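Local structure of beta-D-glucoside glucohydrolase (Trichoderma reesei, 4I8D) at residues Ser579-Asn584 against Ile622-Gln627. The protein probably hydrolyses terminal, non-reducing beta-D-glucosyl residues to release beta-D-glucose, as a secreted family 3 glycosidase of cellulose degradation. Residues are numbered along the deposited sequence; the frame is centred on the assembly and turned at random.
Sequences SYTKFN and IANSGQ
The side-chain carbonyl oxygen OD1 of Asn-624 takes two hydrogen bonds: Thr-581 OG1 donates to it across the contact over 2.8 Å, and Gly-626 N, two residues on, closes an Asx turn onto the same OD1 at 3.0 Å. The turn lies where antiparallel strands 583-592 and 614-624 of the fibronectin type III-like domain part. The hydroxyl comes from above the carbonyl plane (35° out of it), whereas the glycine N-H lies in that plane. With OG1 of Thr-581 anti to the backbone N (chi1 180°), the hydroxyl reaches Asn-624 and lies 2.9 Å from Gly-626 CA, where a side chain would clash. An amide suits position 624 because it also donates: ND2 bonds Leu-660 O and Val-628 O. A leucine in place of Asn-624 would probably leave the Thr-581 hydroxyl, the Gly-626 N-H and both carbonyls without their mate and free the turn to open. Exposed Lys-582 bends its long chain past Ser-625, and NZ donates a hydrogen bond to Ser-625 O at 3.2 Å. Buried Phe-583 puts ring atom CD1 4.0 Å from Ile-622 CG2, apolar against apolar. Asn-584 and Ala-623 form the antiparallel hydrogen-bonded pair, with Asn-584 N to Ala-623 O and Ala-623 N to Asn-584 O each 2.8 Å.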
ATOM      1  N   SER A 579       8.305  -3.912  21.610  1.00 43.08           N
ATOM      2  CA  SER A 579       8.002  -5.330  21.771  1.00 43.69           C
ATOM      3  C   SER A 579       7.833  -5.660  23.252  1.00 44.07           C
ATOM      4  O   SER A 579       8.307  -4.919  24.099  1.00 44.47           O
ATOM      5  CB  SER A 579       9.145  -6.161  21.169  1.00 44.20           C
ATOM      6  OG  SER A 579       9.055  -7.517  21.558  1.00 45.54           O
ATOM      7  N   TYR A 580       7.168  -6.769  23.573  1.00 45.23           N
ATOM      8  CA  TYR A 580       7.092  -7.215  24.972  1.00 46.27           C
ATOM      9  C   TYR A 580       8.403  -7.841  25.470  1.00 47.28           C
ATOM     10  O   TYR A 580       8.574  -8.101  26.670  1.00 49.06           O
ATOM     11  CB  TYR A 580       5.925  -8.180  25.189  1.00 46.80           C
ATOM     12  CG  TYR A 580       4.563  -7.536  25.084  1.00 47.03           C
ATOM     13  CD1 TYR A 580       4.404  -6.160  25.257  1.00 46.70           C
ATOM     14  CD2 TYR A 580       3.428  -8.307  24.848  1.00 46.55           C
ATOM     15  CE1 TYR A 580       3.158  -5.569  25.168  1.00 47.18           C
ATOM     16  CE2 TYR A 580       2.176  -7.725  24.760  1.00 46.83           C
ATOM     17  CZ  TYR A 580       2.051  -6.355  24.920  1.00 47.46           C
ATOM     18  OH  TYR A 580       0.816  -5.761  24.829  1.00 48.27           O
ATOM     19  N   THR A 581       9.320  -8.081  24.538  1.00 45.76           N
ATOM     20  CA  THR A 581      10.654  -8.573  24.853  1.00 45.57           C
ATOM     21  C   THR A 581      11.662  -7.638  24.192  1.00 45.13           C
ATOM     22  O   THR A 581      11.268  -6.621  23.630  1.00 44.71           O
ATOM     23  CB  THR A 581      10.838 -10.044  24.398  1.00 45.45           C
ATOM     24  OG1 THR A 581      12.160 -10.483  24.718  1.00 45.57           O
ATOM     25  CG2 THR A 581      10.598 -10.208  22.890  1.00 44.44           C
ATOM     26  N   LYS A 582      12.952  -7.968  24.263  1.00 46.11           N
ATOM     27  CA  LYS A 582      13.997  -7.165  23.603  1.00 46.62           C
ATOM     28  C   LYS A 582      15.025  -8.038  22.880  1.00 45.98           C
ATOM     29  O   LYS A 582      15.080  -9.249  23.107  1.00 45.40           O
ATOM     30  CB  LYS A 582      14.669  -6.205  24.594  1.00 48.10           C
ATOM     31  CG  LYS A 582      15.321  -6.878  25.793  1.00 50.53           C
ATOM     32  CD  LYS A 582      15.902  -5.851  26.753  1.00 52.12           C
ATOM     33  CE  LYS A 582      17.142  -6.390  27.453  1.00 53.32           C
ATOM     34  NZ  LYS A 582      16.820  -7.461  28.434  1.00 53.54           N
ATOM     35  N   PHE A 583      15.830  -7.412  22.018  1.00 45.97           N
ATOM     36  CA  PHE A 583      16.720  -8.132  21.092  1.00 45.66           C
ATOM     37  C   PHE A 583      18.160  -7.610  21.038  1.00 46.89           C
ATOM     38  O   PHE A 583      18.398  -6.403  21.101  1.00 48.32           O
ATOM     39  CB  PHE A 583      16.125  -8.108  19.681  1.00 44.37           C
ATOM     40  CG  PHE A 583      14.704  -8.588  19.616  1.00 44.00           C
ATOM     41  CD1 PHE A 583      14.418  -9.943  19.451  1.00 43.45           C
ATOM     42  CD2 PHE A 583      13.648  -7.689  19.727  1.00 42.50           C
ATOM     43  CE1 PHE A 583      13.108 -10.382  19.397  1.00 42.61           C
ATOM     44  CE2 PHE A 583      12.340  -8.129  19.675  1.00 41.49           C
ATOM     45  CZ  PHE A 583      12.070  -9.473  19.510  1.00 41.61           C
ATOM     46  N   ASN A 584      19.111  -8.532  20.909  1.00 47.62           N
ATOM     47  CA  ASN A 584      20.516  -8.191  20.706  1.00 48.04           C
ATOM     48  C   ASN A 584      21.004  -8.523  19.298  1.00 47.09           C
ATOM     49  O   ASN A 584      20.763  -9.612  18.791  1.00 47.41           O
ATOM     50  CB  ASN A 584      21.411  -8.873  21.747  1.00 50.59           C
ATOM     51  CG  ASN A 584      21.284  -8.252  23.127  1.00 53.24           C
ATOM     52  OD1 ASN A 584      20.190  -7.872  23.546  1.00 55.27           O
ATOM     53  ND2 ASN A 584      22.404  -8.154  23.846  1.00 55.01           N
ATOM     54  N   ILE A 622      20.415 -11.997  15.389  1.00 44.91           N
ATOM     55  CA  ILE A 622      19.463 -11.405  16.321  1.00 45.15           C
ATOM     56  C   ILE A 622      19.134 -12.404  17.429  1.00 44.95           C
ATOM     57  O   ILE A 622      18.727 -13.527  17.153  1.00 44.59           O
ATOM     58  CB  ILE A 622      18.189 -10.899  15.593  1.00 45.46           C
ATOM     59  CG1 ILE A 622      18.427  -9.517  14.980  1.00 46.75           C
ATOM     60  CG2 ILE A 622      17.019 -10.743  16.550  1.00 44.82           C
ATOM     61  CD1 ILE A 622      19.334  -9.487  13.771  1.00 47.65           C
ATOM     62  N   ALA A 623      19.327 -11.988  18.678  1.00 45.23           N
ATOM     63  CA  ALA A 623      19.094 -12.861  19.827  1.00 45.54           C
ATOM     64  C   ALA A 623      18.043 -12.269  20.747  1.00 45.74           C
ATOM     65  O   ALA A 623      18.141 -11.105  21.140  1.00 46.31           O
ATOM     66  CB  ALA A 623      20.389 -13.096  20.590  1.00 45.48           C
ATOM     67  N   ASN A 624      17.039 -13.075  21.090  1.00 45.73           N
ATOM     68  CA  ASN A 624      15.966 -12.654  21.995  1.00 45.33           C
ATOM     69  C   ASN A 624      16.470 -12.578  23.441  1.00 45.83           C
ATOM     70  O   ASN A 624      16.452 -13.571  24.175  1.00 45.87           O
ATOM     71  CB  ASN A 624      14.760 -13.594  21.858  1.00 44.82           C
ATOM     72  CG  ASN A 624      13.582 -13.203  22.743  1.00 45.45           C
ATOM     73  OD1 ASN A 624      13.746 -12.666  23.842  1.00 45.95           O
ATOM     74  ND2 ASN A 624      12.376 -13.508  22.271  1.00 45.42           N
ATOM     75  N   SER A 625      16.913 -11.390  23.840  1.00 46.05           N
ATOM     76  CA  SER A 625      17.503 -11.195  25.164  1.00 48.41           C
ATOM     77  C   SER A 625      16.467 -10.875  26.246  1.00 49.42           C
ATOM     78  O   SER A 625      16.829 -10.501  27.362  1.00 49.98           O
ATOM     79  CB  SER A 625      18.601 -10.118  25.128  1.00 48.40           C
ATOM     80  OG  SER A 625      18.086  -8.842  24.780  1.00 47.24           O
ATOM     81  N   GLY A 626      15.187 -11.032  25.917  1.00 50.08           N
ATOM     82  CA  GLY A 626      14.115 -10.784  26.879  1.00 51.64           C
ATOM     83  C   GLY A 626      13.575 -12.047  27.520  1.00 54.15           C
ATOM     84  O   GLY A 626      14.143 -13.132  27.360  1.00 52.40           O
ATOM     85  N   GLN A 627      12.459 -11.901  28.231  1.00 56.73           N
ATOM     86  CA  GLN A 627      11.876 -12.990  29.018  1.00 59.22           C
ATOM     87  C   GLN A 627      10.621 -13.642  28.397  1.00 56.02           C
ATOM     88  O   GLN A 627      10.061 -14.571  28.974  1.00 56.09           O
ATOM     89  CB  GLN A 627      11.617 -12.519  30.465  1.00 63.71           C
ATOM     90  CG  GLN A 627      10.332 -11.715  30.696  1.00 71.78           C
ATOM     91  CD  GLN A 627      10.325 -10.317  30.073  1.00 76.24           C
ATOM     92  OE1 GLN A 627      11.345  -9.822  29.584  1.00 79.16           O
ATOM     93  NE2 GLN A 627       9.158  -9.671  30.095  1.00 77.50           N
TER